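Thermophilic dibenzothiophene desulfurization enzyme C (Paenibacillus sp. A11-2, PDB 5XDC) is a flavin-dependent dibenzothiophene monooxygenase that probably uses FMNH2 and oxygen to convert dibenzothiophene to its sulfoxide and then its sulfone. Local coordinates at residues V20-A25 with I77-S82; L145-Y150 with V222-L227; L169-T174 with G182-A187; L296-E301 with S357-A362. All coordinates share one frame; numbering follows the deposited sequence. Where two conformers were deposited one is given.

Contact 1: V20-A25 with I77-S82; sequences VATELA and IAEIAS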
loop_
_atom_site.group_PDB
_atom_site.type_symbol
_atom_site.label_atom_id
_atom_site.label_comp_id
_atom_site.label_asym_id
_atom_site.label_seq_id
_atom_site.Cartn_x
_atom_site.Cartn_y
_atom_site.Cartn_z
ATOM N N VAL B 20 34.795 -14.359 6.041
ATOM C CA VAL B 20 34.843 -15.505 5.136
ATOM C C VAL B 20 33.575 -15.570 4.303
ATOM O O VAL B 20 33.625 -15.799 3.093
ATOM C CB VAL B 20 35.062 -16.800 5.932
ATOM C CG1 VAL B 20 34.910 -18.035 5.034
ATOM C CG2 VAL B 20 36.457 -16.776 6.561
ATOM N N ALA B 21 32.420 -15.365 4.937
ATOM C CA ALA B 21 31.158 -15.390 4.198
ATOM C C ALA B 21 31.100 -14.267 3.169
ATOM O O ALA B 21 30.634 -14.466 2.036
ATOM C CB ALA B 21 29.981 -15.295 5.172
ATOM N N THR B 22 31.575 -13.076 3.543
ATOM C CA THR B 22 31.593 -11.950 2.619
ATOM C C THR B 22 32.445 -12.260 1.398
ATOM O O THR B 22 32.054 -11.955 0.263
ATOM C CB THR B 22 32.096 -10.693 3.337
ATOM O OG1 THR B 22 31.128 -10.278 4.303
ATOM C CG2 THR B 22 32.329 -9.542 2.366
ATOM N N GLU B 23 33.617 -12.868 1.609
ATOM C CA GLU B 23 34.472 -13.221 0.482
ATOM C C GLU B 23 33.825 -14.296 -0.380
ATOM O O GLU B 23 33.877 -14.219 -1.611
ATOM C CB GLU B 23 35.846 -13.681 0.977
ATOM C CG GLU B 23 36.826 -14.009 -0.146
ATOM C CD GLU B 23 36.929 -12.912 -1.191
ATOM O OE1 GLU B 23 36.618 -13.176 -2.378
ATOM O OE2 GLU B 23 37.314 -11.784 -0.825
ATOM N N LEU B 24 33.205 -15.303 0.242
ATOM C CA LEU B 24 32.468 -16.302 -0.535
ATOM C C LEU B 24 31.405 -15.628 -1.408
ATOM O O LEU B 24 31.310 -15.894 -2.613
ATOM C CB LEU B 24 31.822 -17.330 0.392
ATOM C CG LEU B 24 32.731 -18.412 0.979
ATOM C CD1 LEU B 24 31.995 -19.129 2.081
ATOM C CD2 LEU B 24 33.166 -19.391 -0.085
ATOM N N ALA B 25 30.610 -14.737 -0.809
ATOM C CA ALA B 25 29.545 -14.051 -1.540
ATOM C C ALA B 25 30.097 -13.236 -2.706
ATOM O O ALA B 25 29.508 -13.205 -3.795
ATOM C CB ALA B 25 28.774 -13.157 -0.573
ATOM N N ILE B 77 24.134 -16.069 6.446
ATOM C CA ILE B 77 23.086 -16.500 5.515
ATOM C C ILE B 77 22.629 -15.324 4.663
ATOM O O ILE B 77 22.515 -15.427 3.435
ATOM C CB ILE B 77 21.903 -17.115 6.285
ATOM C CG1 ILE B 77 22.278 -18.473 6.895
ATOM C CG2 ILE B 77 20.687 -17.292 5.374
ATOM C CD1 ILE B 77 21.319 -18.973 7.942
ATOM N N ALA B 78 22.307 -14.204 5.310
ATOM C CA ALA B 78 21.842 -13.030 4.571
ATOM C C ALA B 78 22.905 -12.532 3.603
ATOM O O ALA B 78 22.597 -12.136 2.471
ATOM C CB ALA B 78 21.426 -11.921 5.542
ATOM N N GLU B 79 24.170 -12.552 4.021
ATOM C CA GLU B 79 25.230 -12.053 3.151
ATOM C C GLU B 79 25.356 -12.928 1.912
ATOM O O GLU B 79 25.423 -12.429 0.782
ATOM C CB GLU B 79 26.549 -11.998 3.922
ATOM C CG GLU B 79 27.755 -11.589 3.090
ATOM C CD GLU B 79 27.642 -10.191 2.512
ATOM O OE1 GLU B 79 28.209 -9.947 1.424
ATOM O OE2 GLU B 79 26.961 -9.340 3.121
ATOM N N ILE B 80 25.382 -14.244 2.105
ATOM C CA ILE B 80 25.501 -15.132 0.954
ATOM C C ILE B 80 24.266 -15.018 0.075
ATOM O O ILE B 80 24.369 -14.992 -1.155
ATOM C CB ILE B 80 25.752 -16.579 1.416
ATOM C CG1 ILE B 80 27.140 -16.661 2.061
ATOM C CG2 ILE B 80 25.663 -17.536 0.256
ATOM C CD1 ILE B 80 27.471 -17.991 2.698
ATOM N N ALA B 81 23.083 -14.971 0.689
ATOM C CA ALA B 81 21.855 -14.899 -0.092
ATOM C C ALA B 81 21.813 -13.641 -0.950
ATOM O O ALA B 81 21.227 -13.660 -2.035
ATOM C CB ALA B 81 20.636 -14.928 0.823
ATOM N N SER B 82 22.399 -12.537 -0.463
ATOM C CA SER B 82 22.408 -11.293 -1.222
ATOM C C SER B 82 23.190 -11.427 -2.518
ATOM O O SER B 82 22.930 -10.675 -3.460
ATOM C CB SER B 82 22.988 -10.156 -0.371
ATOM O OG SER B 82 24.403 -10.232 -0.265
HETATM O O HOH W 1 30.275 -9.802 -0.371
#
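The carboxylate of Glu79 is the flat group here, and Thr22 OG1 stands almost squarely over one of its faces, 3.9 Å from Glu79 CD, while the methyl of Ala25 lies beside the oxygen OE1. Two helices of the all-helical N-terminal domain of the acyl-CoA dehydrogenase fold, 16-38 and 70-83, meet in this way, running nearly parallel at 11° with 8.5 Å between the axes of the two short segments. Alanine suits positions 21 and 25, one turn apart, because small side chains let the backbones come close: Ala25 CB lies 3.7 Å from Glu79 O, and Ala21 CB packs against Ile80 CG1. Ile80 fills the buried side and continues onto Leu87 and Phe91 of helix 85-104. Glu79 CG, anti to the backbone N (chi1 176°), lies 3.8 Å from Thr22 OG1; the bend at chi2 turns OE1 to Ala25 CB. The threonine hydroxyl is held by Leu18 O, a turn earlier in its helix, so it meets Glu79 by packing alone. A weak, long ion pair with Arg29 adds to the hold on the carboxylate. One water bridges the helices, donating to Thr22 O at 2.9 Å and to Glu79 OE1 at 2.7 Å.

Contact 2: L145-Y150 with V222-L227; sequences LPDGSY and VYPDEL
Tyr150 and Val222 exchange two backbone hydrogen bonds, Tyr150 N to Val222 O at 3.0 Å and Val222 N to Tyr150 O at 2.9 Å, the second nearly straight at 170°. They form an antiparallel hydrogen-bonded pair where strands 150-153 and 220-222 meet in the mixed sheet of the middle, beta-rich domain of the acyl-CoA dehydrogenase fold. Beyond this pair the chains leave strand geometry, and each is stiffened by an acidic residue. In the type I turn from Leu145 to Gly148, Asp147 places CG between its backbone N and carbonyl carbon (chi1 71°), bringing the carboxylate round to Ser149. OD1 then accepts from Ser149 N, which comes from above the carboxylate plane and makes an Asx turn, while Ser149 OG donates to Asp147 OD2 on its syn side at 2.7 Å. Gly148 follows with a positive phi of 99°, at which a beta carbon would press on the preceding carbonyl. In 222-227, Glu226 OE1 takes the N-H of Tyr223, and OE2 of the same carboxylate forms a salt bridge with Arg193. The packing lies outside these bonds. Pro224, rigid and without an N-H, puts CD 3.4 Å from Ser149 OG and rests CG against the backbone of Asp147 and Gly148. Deeper in, Leu227 crosses Tyr150 at about a right angle, its CD1 at the ring edge 4.1 Å from Tyr150 CD2; the same methyl also reaches Gly148 O, at 3.7 Å.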
loop_
_atom_site.group_PDB
_atom_site.type_symbol
_atom_site.label_atom_id
_atom_site.label_comp_id
_atom_site.label_asym_id
_atom_site.label_seq_id
_atom_site.Cartn_x
_atom_site.Cartn_y
_atom_site.Cartn_z
ATOM N N LEU B 145 11.675 -52.983 11.259
ATOM C CA LEU B 145 12.377 -54.249 11.114
ATOM C C LEU B 145 12.729 -54.821 12.481
ATOM O O LEU B 145 12.851 -54.083 13.460
ATOM C CB LEU B 145 13.645 -54.053 10.289
ATOM C CG LEU B 145 13.381 -53.637 8.840
ATOM C CD1 LEU B 145 14.632 -53.077 8.213
ATOM C CD2 LEU B 145 12.845 -54.812 8.046
ATOM N N PRO B 146 12.932 -56.143 12.571
ATOM C CA PRO B 146 13.093 -56.792 13.891
ATOM C C PRO B 146 14.208 -56.236 14.772
ATOM O O PRO B 146 14.113 -56.356 16.001
ATOM C CB PRO B 146 13.373 -58.256 13.522
ATOM C CG PRO B 146 12.720 -58.456 12.211
ATOM C CD PRO B 146 12.812 -57.131 11.478
ATOM N N ASP B 147 15.277 -55.689 14.194
ATOM C CA ASP B 147 16.419 -55.192 14.953
ATOM C C ASP B 147 16.234 -53.762 15.459
ATOM O O ASP B 147 17.126 -53.248 16.137
ATOM C CB ASP B 147 17.685 -55.230 14.104
ATOM C CG ASP B 147 17.664 -54.181 13.000
ATOM O OD1 ASP B 147 16.603 -54.035 12.370
ATOM O OD2 ASP B 147 18.685 -53.521 12.772
ATOM N N GLY B 148 15.126 -53.105 15.128
ATOM C CA GLY B 148 14.945 -51.702 15.450
ATOM C C GLY B 148 15.228 -50.756 14.307
ATOM O O GLY B 148 15.034 -49.540 14.463
ATOM N N SER B 149 15.725 -51.263 13.184
ATOM C CA SER B 149 15.842 -50.453 11.984
ATOM C C SER B 149 14.452 -50.200 11.399
ATOM O O SER B 149 13.455 -50.809 11.797
ATOM C CB SER B 149 16.724 -51.138 10.942
ATOM O OG SER B 149 18.065 -51.273 11.371
ATOM N N TYR B 150 14.393 -49.287 10.431
ATOM C CA TYR B 150 13.168 -49.022 9.692
ATOM C C TYR B 150 13.465 -49.109 8.207
ATOM O O TYR B 150 14.538 -48.706 7.750
ATOM C CB TYR B 150 12.582 -47.634 10.017
ATOM C CG TYR B 150 11.796 -47.585 11.303
ATOM C CD1 TYR B 150 10.461 -47.953 11.330
ATOM C CD2 TYR B 150 12.389 -47.190 12.499
ATOM C CE1 TYR B 150 9.733 -47.924 12.499
ATOM C CE2 TYR B 150 11.655 -47.154 13.681
ATOM C CZ TYR B 150 10.337 -47.530 13.671
ATOM O OH TYR B 150 9.595 -47.505 14.828
ATOM N N VAL B 222 17.228 -47.677 7.384
ATOM C CA VAL B 222 17.900 -46.760 8.296
ATOM C C VAL B 222 18.083 -47.470 9.631
ATOM O O VAL B 222 17.145 -48.077 10.175
ATOM C CB VAL B 222 17.193 -45.392 8.422
ATOM C CG1 VAL B 222 16.181 -45.156 7.329
ATOM C CG2 VAL B 222 16.638 -45.117 9.787
ATOM N N TYR B 223 19.295 -47.421 10.124
ATOM C CA TYR B 223 19.749 -48.237 11.234
ATOM C C TYR B 223 19.501 -47.520 12.547
ATOM O O TYR B 223 19.291 -46.297 12.574
ATOM C CB TYR B 223 21.228 -48.562 11.050
ATOM C CG TYR B 223 21.484 -49.271 9.729
ATOM C CD1 TYR B 223 20.950 -50.533 9.489
ATOM C CD2 TYR B 223 22.202 -48.663 8.717
ATOM C CE1 TYR B 223 21.161 -51.180 8.270
ATOM C CE2 TYR B 223 22.414 -49.301 7.498
ATOM C CZ TYR B 223 21.881 -50.554 7.287
ATOM O OH TYR B 223 22.091 -51.181 6.074
ATOM N N PRO B 224 19.483 -48.251 13.661
ATOM C CA PRO B 224 19.006 -47.634 14.903
ATOM C C PRO B 224 19.880 -46.501 15.373
ATOM O O PRO B 224 19.370 -45.585 16.037
ATOM C CB PRO B 224 18.995 -48.808 15.894
ATOM C CG PRO B 224 18.866 -50.019 15.018
ATOM C CD PRO B 224 19.708 -49.698 13.834
ATOM N N ASP B 225 21.170 -46.513 15.044
ATOM C CA ASP B 225 22.054 -45.444 15.490
ATOM C C ASP B 225 21.906 -44.192 14.637
ATOM O O ASP B 225 22.556 -43.182 14.933
ATOM C CB ASP B 225 23.520 -45.912 15.513
ATOM C CG ASP B 225 24.024 -46.389 14.162
ATOM O OD1 ASP B 225 23.240 -46.990 13.407
ATOM O OD2 ASP B 225 25.220 -46.178 13.866
ATOM N N GLU B 226 21.054 -44.231 13.608
ATOM C CA GLU B 226 20.802 -43.075 12.753
ATOM C C GLU B 226 19.482 -42.384 13.073
ATOM O O GLU B 226 19.239 -41.278 12.574
ATOM C CB GLU B 226 20.824 -43.513 11.278
ATOM C CG GLU B 226 22.165 -44.098 10.864
ATOM C CD GLU B 226 22.168 -44.764 9.487
ATOM O OE1 GLU B 226 21.122 -45.322 9.077
ATOM O OE2 GLU B 226 23.236 -44.724 8.832
ATOM N N LEU B 227 18.627 -43.016 13.864
ATOM C CA LEU B 227 17.345 -42.446 14.236
ATOM C C LEU B 227 17.514 -41.280 15.201
ATOM O O LEU B 227 18.366 -41.296 16.099
ATOM C CB LEU B 227 16.468 -43.522 14.859
ATOM C CG LEU B 227 16.187 -44.681 13.907
ATOM C CD1 LEU B 227 15.610 -45.846 14.670
ATOM C CD2 LEU B 227 15.242 -44.241 12.833
#

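Contact 3: L169-T174 with G182-A187; sequences LVFAVT and GRIVAA
The ring of Phe171 lies on one face of the sheet, with Ile184 CG2 at its edge, 4.0 Å from Phe171 CD2, and the methyl of Ala186 approaching obliquely, 3.8 Å from Phe171 CE2. CG of Phe171 is anti to the carbonyl carbon (chi1 -67°), which carries the ring along the face it shares with Val173, Ile184 and Ala186. The small Ala186 accommodates its breadth, and Tyr100 of helix 85-104 completes the setting with an edge-to-face stack. The opposite face bears Val170, Ala172, Val185 and Ala187, alanines alternating with branched valines. Strands 167-174 and 184-190 form this beta hairpin of the middle domain; Val170 with Ala187 and Ala172 with Val185 are its hydrogen-bonded pairs, Val170 N reaching Ala187 O at 2.8 Å. Near the turn the Thr174 side chain adds to its backbone bonds with Arg183 O and Gly182 N. Its OG1 sits between the backbone N and the carbonyl carbon (chi1 60°), where it accepts from Arg183 N at 3.0 Å and is also hydrogen-bonded to Gly180 O. Gly182, at positive phi, suits this bend, and Arg183 sends its guanidinium out to Gly180 and Asp177. Polar bonds secure the turn and apolar side chains fill both faces, which probably keeps the hairpin rigid; Phe171 and Leu169 lie beside Ser129 and Asn126, residues that bind FMN in another structure of this protein.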
loop_
_atom_site.group_PDB
_atom_site.type_symbol
_atom_site.label_atom_id
_atom_site.label_comp_id
_atom_site.label_asym_id
_atom_site.label_seq_id
_atom_site.Cartn_x
_atom_site.Cartn_y
_atom_site.Cartn_z
ATOM N N LEU B 169 18.734 -35.452 6.073
ATOM C CA LEU B 169 17.762 -35.507 7.148
ATOM C C LEU B 169 16.439 -35.994 6.572
ATOM O O LEU B 169 15.805 -35.289 5.778
ATOM C CB LEU B 169 17.630 -34.126 7.787
ATOM C CG LEU B 169 16.626 -33.993 8.923
ATOM C CD1 LEU B 169 17.016 -34.893 10.120
ATOM C CD2 LEU B 169 16.490 -32.524 9.361
ATOM N N VAL B 170 16.012 -37.188 6.968
ATOM C CA VAL B 170 14.882 -37.871 6.340
ATOM C C VAL B 170 13.752 -37.988 7.352
ATOM O O VAL B 170 13.992 -38.195 8.549
ATOM C CB VAL B 170 15.303 -39.260 5.804
ATOM C CG1 VAL B 170 14.119 -39.997 5.239
ATOM C CG2 VAL B 170 16.377 -39.125 4.746
ATOM N N PHE B 171 12.515 -37.836 6.869
ATOM C CA PHE B 171 11.310 -37.980 7.672
ATOM C C PHE B 171 10.381 -38.996 7.031
ATOM O O PHE B 171 10.219 -39.010 5.807
ATOM C CB PHE B 171 10.582 -36.649 7.807
ATOM C CG PHE B 171 11.336 -35.628 8.605
ATOM C CD1 PHE B 171 12.309 -34.853 8.014
ATOM C CD2 PHE B 171 11.053 -35.435 9.939
ATOM C CE1 PHE B 171 13.007 -33.910 8.751
ATOM C CE2 PHE B 171 11.758 -34.489 10.674
ATOM C CZ PHE B 171 12.720 -33.728 10.071
ATOM N N ALA B 172 9.750 -39.824 7.864
ATOM C CA ALA B 172 8.804 -40.829 7.390
ATOM C C ALA B 172 7.777 -41.087 8.477
ATOM O O ALA B 172 7.969 -40.718 9.639
ATOM C CB ALA B 172 9.513 -42.131 6.999
ATOM N N VAL B 173 6.666 -41.720 8.092
ATOM C CA VAL B 173 5.599 -42.072 9.027
ATOM C C VAL B 173 5.566 -43.583 9.190
ATOM O O VAL B 173 5.605 -44.322 8.199
ATOM C CB VAL B 173 4.226 -41.561 8.565
ATOM C CG1 VAL B 173 4.163 -40.067 8.742
ATOM C CG2 VAL B 173 3.964 -41.959 7.116
ATOM N N THR B 174 5.455 -44.036 10.432
ATOM C CA THR B 174 5.458 -45.465 10.685
ATOM C C THR B 174 4.244 -46.129 10.052
ATOM O O THR B 174 3.144 -45.567 10.021
ATOM C CB THR B 174 5.483 -45.763 12.185
ATOM O OG1 THR B 174 4.334 -45.191 12.822
ATOM C CG2 THR B 174 6.763 -45.244 12.830
ATOM N N GLY B 182 1.538 -44.156 11.906
ATOM C CA GLY B 182 1.370 -42.723 11.769
ATOM C C GLY B 182 2.260 -41.880 12.651
ATOM O O GLY B 182 2.005 -40.678 12.791
ATOM N N ARG B 183 3.293 -42.462 13.252
ATOM C CA ARG B 183 4.235 -41.720 14.072
ATOM C C ARG B 183 5.402 -41.265 13.212
ATOM O O ARG B 183 5.906 -42.024 12.385
ATOM C CB ARG B 183 4.737 -42.588 15.227
ATOM C CG ARG B 183 3.621 -43.162 16.102
ATOM C CD ARG B 183 4.188 -43.946 17.278
ATOM N NE ARG B 183 4.812 -45.196 16.841
ATOM C CZ ARG B 183 5.724 -45.869 17.537
ATOM N NH1 ARG B 183 6.139 -45.425 18.714
ATOM N NH2 ARG B 183 6.232 -46.986 17.046
ATOM N N ILE B 184 5.836 -40.030 13.407
ATOM C CA ILE B 184 6.907 -39.499 12.574
ATOM C C ILE B 184 8.246 -40.007 13.081
ATOM O O ILE B 184 8.563 -39.879 14.269
ATOM C CB ILE B 184 6.884 -37.965 12.545
ATOM C CG1 ILE B 184 5.613 -37.471 11.861
ATOM C CG2 ILE B 184 8.104 -37.458 11.778
ATOM C CD1 ILE B 184 5.382 -35.971 12.012
ATOM N N VAL B 185 9.041 -40.573 12.191
ATOM C CA VAL B 185 10.423 -40.896 12.508
ATOM C C VAL B 185 11.321 -40.026 11.653
ATOM O O VAL B 185 11.010 -39.694 10.499
ATOM C CB VAL B 185 10.772 -42.385 12.304
ATOM C CG1 VAL B 185 10.025 -43.242 13.307
ATOM C CG2 VAL B 185 10.478 -42.812 10.891
ATOM N N ALA B 186 12.450 -39.656 12.240
ATOM C CA ALA B 186 13.457 -38.840 11.599
ATOM C C ALA B 186 14.793 -39.544 11.735
ATOM O O ALA B 186 15.038 -40.244 12.720
ATOM C CB ALA B 186 13.535 -37.431 12.216
ATOM N N ALA B 187 15.653 -39.343 10.748
ATOM C CA ALA B 187 16.962 -39.981 10.751
ATOM C C ALA B 187 17.920 -39.153 9.916
ATOM O O ALA B 187 17.513 -38.334 9.085
ATOM C CB ALA B 187 16.895 -41.417 10.216
#

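Contact 4: L296-E301 with S357-A362; sequences LAIYGE and SRLYEA
Ile298 and Tyr299 wedge the methyl of Ala362 between them: Ala362 CB is 3.9 Å from Ile298 CG2 and 3.8 Å from Tyr299 CE2. This is the tight half of the contact. The short side chain of alanine suits this place, since its single methyl meets both neighbours at van der Waals distance, and Leu359, in one of its two conformers, completes the cluster with CD2 at 3.9 Å from Ile298 CG2 and 4.0 Å from Tyr299 CE1. The tyrosine ring crosses Leu359 at about a right angle and takes its hydroxyl past the leucine to a hydrogen bond with Ser274 OG on helix 247-276. Helices 293-324 and 331-363 are neighbours in the antiparallel helical bundle of the C-terminal acyl-CoA dehydrogenase domain, and the two short segments run at 149° with 9.2 Å between axes. On the partly exposed side, Ile298 CG1 lies beside the backbone N (chi1 -72°) and carries CD1 to 3.8 Å from Ala362 N. In the conformer given, Glu361 lays its stem, and OE1 as well, alongside that CD1, while OE2 forms a salt bridge with Arg350 of the third subunit. Arg358, barely touched, leads away to a salt bridge from NH1 to Glu354 of the same chain.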
loop_
_atom_site.group_PDB
_atom_site.type_symbol
_atom_site.label_atom_id
_atom_site.label_comp_id
_atom_site.label_asym_id
_atom_site.label_seq_id
_atom_site.Cartn_x
_atom_site.Cartn_y
_atom_site.Cartn_z
ATOM N N LEU B 296 14.791 9.039 -6.125
ATOM C CA LEU B 296 15.299 9.099 -4.763
ATOM C C LEU B 296 14.276 8.582 -3.762
ATOM O O LEU B 296 14.639 7.916 -2.783
ATOM C CB LEU B 296 15.711 10.532 -4.426
ATOM C CG LEU B 296 17.020 10.962 -5.090
ATOM C CD1 LEU B 296 17.269 12.444 -4.903
ATOM C CD2 LEU B 296 18.184 10.167 -4.530
ATOM N N ALA B 297 12.993 8.876 -3.988
ATOM C CA ALA B 297 11.954 8.433 -3.068
ATOM C C ALA B 297 11.827 6.914 -3.055
ATOM O O ALA B 297 11.589 6.310 -2.001
ATOM C CB ALA B 297 10.624 9.085 -3.441
ATOM N N ILE B 298 11.986 6.274 -4.210
ATOM C CA ILE B 298 11.916 4.816 -4.251
ATOM C C ILE B 298 13.066 4.219 -3.462
ATOM O O ILE B 298 12.863 3.343 -2.609
ATOM C CB ILE B 298 11.902 4.315 -5.706
ATOM C CG1 ILE B 298 10.560 4.635 -6.350
ATOM C CG2 ILE B 298 12.184 2.800 -5.764
ATOM C CD1 ILE B 298 10.545 4.443 -7.848
ATOM N N TYR B 299 14.293 4.686 -3.717
ATOM C CA TYR B 299 15.429 4.172 -2.958
ATOM C C TYR B 299 15.273 4.453 -1.469
ATOM O O TYR B 299 15.584 3.596 -0.636
ATOM C CB TYR B 299 16.742 4.752 -3.482
ATOM C CG TYR B 299 17.187 4.046 -4.747
ATOM C CD1 TYR B 299 17.716 2.760 -4.694
ATOM C CD2 TYR B 299 17.081 4.654 -5.990
ATOM C CE1 TYR B 299 18.106 2.101 -5.836
ATOM C CE2 TYR B 299 17.466 3.992 -7.132
ATOM C CZ TYR B 299 17.985 2.721 -7.042
ATOM O OH TYR B 299 18.377 2.046 -8.176
ATOM N N GLY B 300 14.769 5.634 -1.119
ATOM C CA GLY B 300 14.647 5.982 0.287
ATOM C C GLY B 300 13.615 5.137 1.003
ATOM O O GLY B 300 13.859 4.652 2.112
ATOM N N GLU B 301 12.448 4.948 0.383
ATOM C CA GLU B 301 11.399 4.151 1.013
ATOM C C GLU B 301 11.893 2.742 1.305
ATOM O O GLU B 301 11.728 2.228 2.418
ATOM C CB GLU B 301 10.162 4.098 0.117
ATOM N N SER B 357 10.303 -5.884 -7.442
ATOM C CA SER B 357 9.478 -5.505 -8.580
ATOM C C SER B 357 9.520 -4.001 -8.821
ATOM O O SER B 357 9.738 -3.554 -9.951
ATOM C CB SER B 357 8.032 -5.956 -8.351
ATOM O OG SER B 357 7.201 -5.487 -9.384
ATOM N N ARG B 358 9.346 -3.204 -7.767
ATOM C CA ARG B 358 9.178 -1.768 -7.948
ATOM C C ARG B 358 10.479 -1.040 -8.254
ATOM O O ARG B 358 10.432 0.069 -8.791
ATOM C CB ARG B 358 8.533 -1.162 -6.700
ATOM C CG ARG B 358 7.059 -1.530 -6.564
ATOM C CD ARG B 358 6.503 -1.046 -5.238
ATOM N NE ARG B 358 5.200 -1.635 -4.949
ATOM C CZ ARG B 358 4.580 -1.544 -3.779
ATOM N NH1 ARG B 358 5.142 -0.882 -2.773
ATOM N NH2 ARG B 358 3.389 -2.114 -3.617
ATOM N N LEU B 359 11.636 -1.624 -7.935
ATOM C CA LEU B 359 12.891 -0.943 -8.237
ATOM C C LEU B 359 13.069 -0.715 -9.735
ATOM O O LEU B 359 13.808 0.193 -10.122
ATOM C CB LEU B 359 14.081 -1.721 -7.668
ATOM C CG LEU B 359 14.345 -1.489 -6.177
ATOM C CD1 LEU B 359 15.379 -2.468 -5.646
ATOM C CD2 LEU B 359 14.793 -0.068 -5.939
ATOM N N TYR B 360 12.398 -1.494 -10.588
ATOM C CA TYR B 360 12.461 -1.209 -12.023
ATOM C C TYR B 360 11.994 0.214 -12.310
ATOM O O TYR B 360 12.507 0.874 -13.222
ATOM C CB TYR B 360 11.611 -2.202 -12.819
ATOM C CG TYR B 360 12.305 -3.513 -13.136
ATOM C CD1 TYR B 360 13.116 -3.630 -14.259
ATOM C CD2 TYR B 360 12.140 -4.632 -12.333
ATOM C CE1 TYR B 360 13.754 -4.820 -14.565
ATOM C CE2 TYR B 360 12.781 -5.832 -12.641
ATOM C CZ TYR B 360 13.582 -5.912 -13.749
ATOM O OH TYR B 360 14.230 -7.088 -14.054
ATOM N N GLU B 361 11.013 0.695 -11.544
ATOM C CA GLU B 361 10.477 2.032 -11.765
ATOM C C GLU B 361 11.548 3.093 -11.555
ATOM O O GLU B 361 11.529 4.140 -12.213
ATOM C CB GLU B 361 9.288 2.254 -10.830
ATOM C CG GLU B 361 8.469 3.490 -11.115
ATOM C CD GLU B 361 7.205 3.560 -10.269
ATOM O OE1 GLU B 361 7.036 4.563 -9.552
ATOM O OE2 GLU B 361 6.359 2.635 -10.340
ATOM N N ALA B 362 12.507 2.828 -10.667
ATOM C CA ALA B 362 13.604 3.750 -10.439
ATOM C C ALA B 362 14.683 3.636 -11.507
ATOM O O ALA B 362 15.357 4.624 -11.805
ATOM C CB ALA B 362 14.226 3.502 -9.063
#

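How the contacts relate
The four contacts sample the three parts of the acyl-CoA dehydrogenase fold: contact 1 the N-terminal helices, contacts 2 and 3 the middle sheet, contact 4 the C-terminal bundle. Only contacts 2 and 3 touch, their centres 12 Å apart; Val222 CG2 lies 3.7 Å from Ala187 CB, and the hairpin of contact 3 falls within the chain between the two segments of contact 2. Contacts 1 and 4 have centres 24 Å apart, against 56 Å for contacts 2 and 4. The side chain of Phe171 in contact 3 is about 13 Å from a bound indole, and that of Glu361 in contact 4 about 12 Å from one. Contact 2 lies away from these sites.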